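Phosphatidylserine synthase (Haemophilus influenzae, PDB 3HSI) belongs to the phospholipase D superfamily and carries two PLD-type sequence regions in a single chain. Local coordinates at residues Q269-L274 with D371-L376. Residues are numbered along the deposited sequence; the frame is centred on the assembly and turned at random.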
loop_
_atom_site.group_PDB
_atom_site.type_symbol
_atom_site.label_atom_id
_atom_site.label_comp_id
_atom_site.label_asym_id
_atom_site.label_seq_id
_atom_site.Cartn_x
_atom_site.Cartn_y
_atom_site.Cartn_z
ATOM N N GLN C 269 -16.325 -5.387 22.643
ATOM C CA GLN C 269 -17.514 -5.313 23.475
ATOM C C GLN C 269 -18.316 -6.597 23.551
ATOM O O GLN C 269 -19.457 -6.574 23.989
ATOM C CB GLN C 269 -18.444 -4.179 22.990
ATOM C CG GLN C 269 -18.007 -2.804 23.516
ATOM C CD GLN C 269 -18.203 -2.708 25.014
ATOM O OE1 GLN C 269 -19.325 -2.847 25.505
ATOM N NE2 GLN C 269 -17.111 -2.483 25.753
ATOM N N VAL C 270 -17.743 -7.705 23.112
ATOM C CA VAL C 270 -18.340 -9.017 23.306
ATOM C C VAL C 270 -18.469 -9.354 24.800
ATOM O O VAL C 270 -17.489 -9.296 25.549
ATOM C CB VAL C 270 -17.516 -10.097 22.590
ATOM C CG1 VAL C 270 -18.061 -11.523 22.888
ATOM C CG2 VAL C 270 -17.509 -9.818 21.102
ATOM N N GLN C 271 -19.678 -9.704 25.235
ATOM C CA GLN C 271 -19.878 -10.071 26.627
ATOM C C GLN C 271 -19.837 -11.587 26.824
ATOM O O GLN C 271 -19.370 -12.061 27.862
ATOM C CB GLN C 271 -21.205 -9.508 27.152
ATOM C CG GLN C 271 -21.318 -7.989 27.085
ATOM C CD GLN C 271 -20.222 -7.283 27.870
ATOM O OE1 GLN C 271 -19.232 -6.815 27.296
ATOM N NE2 GLN C 271 -20.391 -7.200 29.186
ATOM N N LYS C 272 -20.325 -12.331 25.829
ATOM C CA LYS C 272 -20.495 -13.779 25.913
ATOM C C LYS C 272 -19.932 -14.533 24.707
ATOM O O LYS C 272 -19.125 -15.446 24.872
ATOM C CB LYS C 272 -21.985 -14.134 26.067
ATOM C CG LYS C 272 -22.522 -13.863 27.455
ATOM C CD LYS C 272 -23.969 -14.245 27.558
ATOM C CE LYS C 272 -24.435 -14.172 28.999
ATOM N NZ LYS C 272 -24.233 -15.437 29.763
ATOM N N LYS C 273 -20.400 -14.188 23.506
ATOM C CA LYS C 273 -20.054 -14.959 22.303
ATOM C C LYS C 273 -19.901 -14.064 21.083
ATOM O O LYS C 273 -20.658 -13.116 20.892
ATOM C CB LYS C 273 -21.055 -16.124 22.039
ATOM C CG LYS C 273 -20.744 -16.899 20.752
ATOM C CD LYS C 273 -20.957 -18.427 20.846
ATOM C CE LYS C 273 -21.405 -19.006 19.505
ATOM N NZ LYS C 273 -22.911 -18.751 19.334
ATOM N N LEU C 274 -18.886 -14.370 20.287
ATOM C CA LEU C 274 -18.625 -13.705 19.022
ATOM C C LEU C 274 -18.709 -14.749 17.957
ATOM O O LEU C 274 -18.088 -15.792 18.076
ATOM C CB LEU C 274 -17.207 -13.130 19.020
ATOM C CG LEU C 274 -16.689 -12.514 17.724
ATOM C CD1 LEU C 274 -17.595 -11.353 17.328
ATOM C CD2 LEU C 274 -15.195 -12.027 17.923
ATOM N N ASP C 371 -22.891 -11.423 20.682
ATOM C CA ASP C 371 -23.910 -11.904 21.648
ATOM C C ASP C 371 -25.261 -12.014 20.895
ATOM O O ASP C 371 -25.289 -12.541 19.773
ATOM C CB ASP C 371 -23.971 -10.977 22.870
ATOM C CG ASP C 371 -22.587 -10.755 23.522
ATOM O OD1 ASP C 371 -21.731 -11.654 23.498
ATOM O OD2 ASP C 371 -22.332 -9.661 24.056
ATOM N N ASP C 372 -26.346 -11.483 21.452
ATOM C CA ASP C 372 -27.650 -11.467 20.772
ATOM C C ASP C 372 -28.087 -10.034 20.464
ATOM O O ASP C 372 -29.279 -9.753 20.278
ATOM C CB ASP C 372 -28.712 -12.186 21.624
ATOM C CG ASP C 372 -28.649 -11.770 23.100
ATOM O OD1 ASP C 372 -27.773 -10.914 23.465
ATOM O OD2 ASP C 372 -29.460 -12.301 23.909
ATOM N N ARG C 373 -27.104 -9.147 20.364
ATOM C CA ARG C 373 -27.306 -7.708 20.464
ATOM C C ARG C 373 -26.953 -6.951 19.161
ATOM O O ARG C 373 -27.677 -6.032 18.751
ATOM C CB ARG C 373 -26.439 -7.236 21.638
ATOM C CG ARG C 373 -26.545 -5.794 22.091
ATOM C CD ARG C 373 -25.887 -5.612 23.517
ATOM N NE ARG C 373 -24.415 -5.492 23.465
ATOM C CZ ARG C 373 -23.551 -6.519 23.567
ATOM N NH1 ARG C 373 -23.994 -7.762 23.734
ATOM N NH2 ARG C 373 -22.237 -6.320 23.512
ATOM N N TYR C 374 -25.859 -7.352 18.506
ATOM C CA TYR C 374 -25.451 -6.775 17.212
ATOM C C TYR C 374 -25.240 -7.813 16.135
ATOM O O TYR C 374 -24.691 -8.893 16.402
ATOM C CB TYR C 374 -24.133 -6.044 17.352
ATOM C CG TYR C 374 -24.141 -4.906 18.337
ATOM C CD1 TYR C 374 -24.637 -3.651 17.969
ATOM C CD2 TYR C 374 -23.642 -5.080 19.616
ATOM C CE1 TYR C 374 -24.636 -2.591 18.840
ATOM C CE2 TYR C 374 -23.646 -4.029 20.522
ATOM C CZ TYR C 374 -24.138 -2.785 20.116
ATOM O OH TYR C 374 -24.132 -1.739 20.981
ATOM N N ILE C 375 -25.617 -7.436 14.914
ATOM C CA ILE C 375 -25.513 -8.249 13.698
ATOM C C ILE C 375 -25.022 -7.279 12.619
ATOM O O ILE C 375 -25.755 -6.399 12.172
ATOM C CB ILE C 375 -26.927 -8.836 13.258
ATOM C CG1 ILE C 375 -27.537 -9.693 14.363
ATOM C CG2 ILE C 375 -26.828 -9.710 12.010
ATOM C CD1 ILE C 375 -28.712 -9.044 15.070
ATOM N N LEU C 376 -23.775 -7.451 12.200
ATOM C CA LEU C 376 -23.194 -6.634 11.161
ATOM C C LEU C 376 -23.271 -7.323 9.810
ATOM O O LEU C 376 -22.682 -8.413 9.609
ATOM C CB LEU C 376 -21.726 -6.354 11.475
ATOM C CG LEU C 376 -20.988 -5.511 10.437
ATOM C CD1 LEU C 376 -21.665 -4.149 10.303
ATOM C CD2 LEU C 376 -19.481 -5.341 10.792
#
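Asp371, the aspartate that closes the second HKD motif of the chain, directly follows strand 367-370 in the tight turn to strand 374-378, and it locks this turn to the loop that leads from helix 258-268 into strand 273-277. Its carboxylate reaches into the curve of the loop and takes three consecutive backbone N-H groups. Asp371 OD2 receives Gln271 N at 2.9 Å on its syn lone pair. Asp371 OD1 is shared: Lys272 N comes in from above the carboxylate plane at 2.8 Å, while Lys273 N approaches nearly along the C-O axis at 2.9 Å, with an N-H...O angle of 164°. A chi1 of -53° sets CG of Asp371 beside the backbone N and anti to the carbonyl carbon, and carboxylate and N-H therefore both serve the loop. Asp371 N bonds to Lys273 O at 2.8 Å. This last bond extends the antiparallel pairing of 273-277 with 367-370, two neighbours in the mixed sheet of the PLD-like domain. Within the turn, Arg373 NH1 forms a salt bridge to Asp371 OD2, almost straight, on the anti lone pair and within the guanidinium plane; the modelled distance, 2.5 Å, is short. Each carboxylate oxygen thus has two N-H donors. A bend at chi3 (81°) brings the guanidinium edge round to the start of the loop, where Arg373 NH2 makes a weak bond to Gln269 O at 2.8 Å. Arg373 and Tyr374 both face Val370, a classic beta bulge at the start of strand 374-378. The CB of Val270 points away from the 371-373 turn, and its side chain packs on Val370 and on Leu294 of helix 285-296.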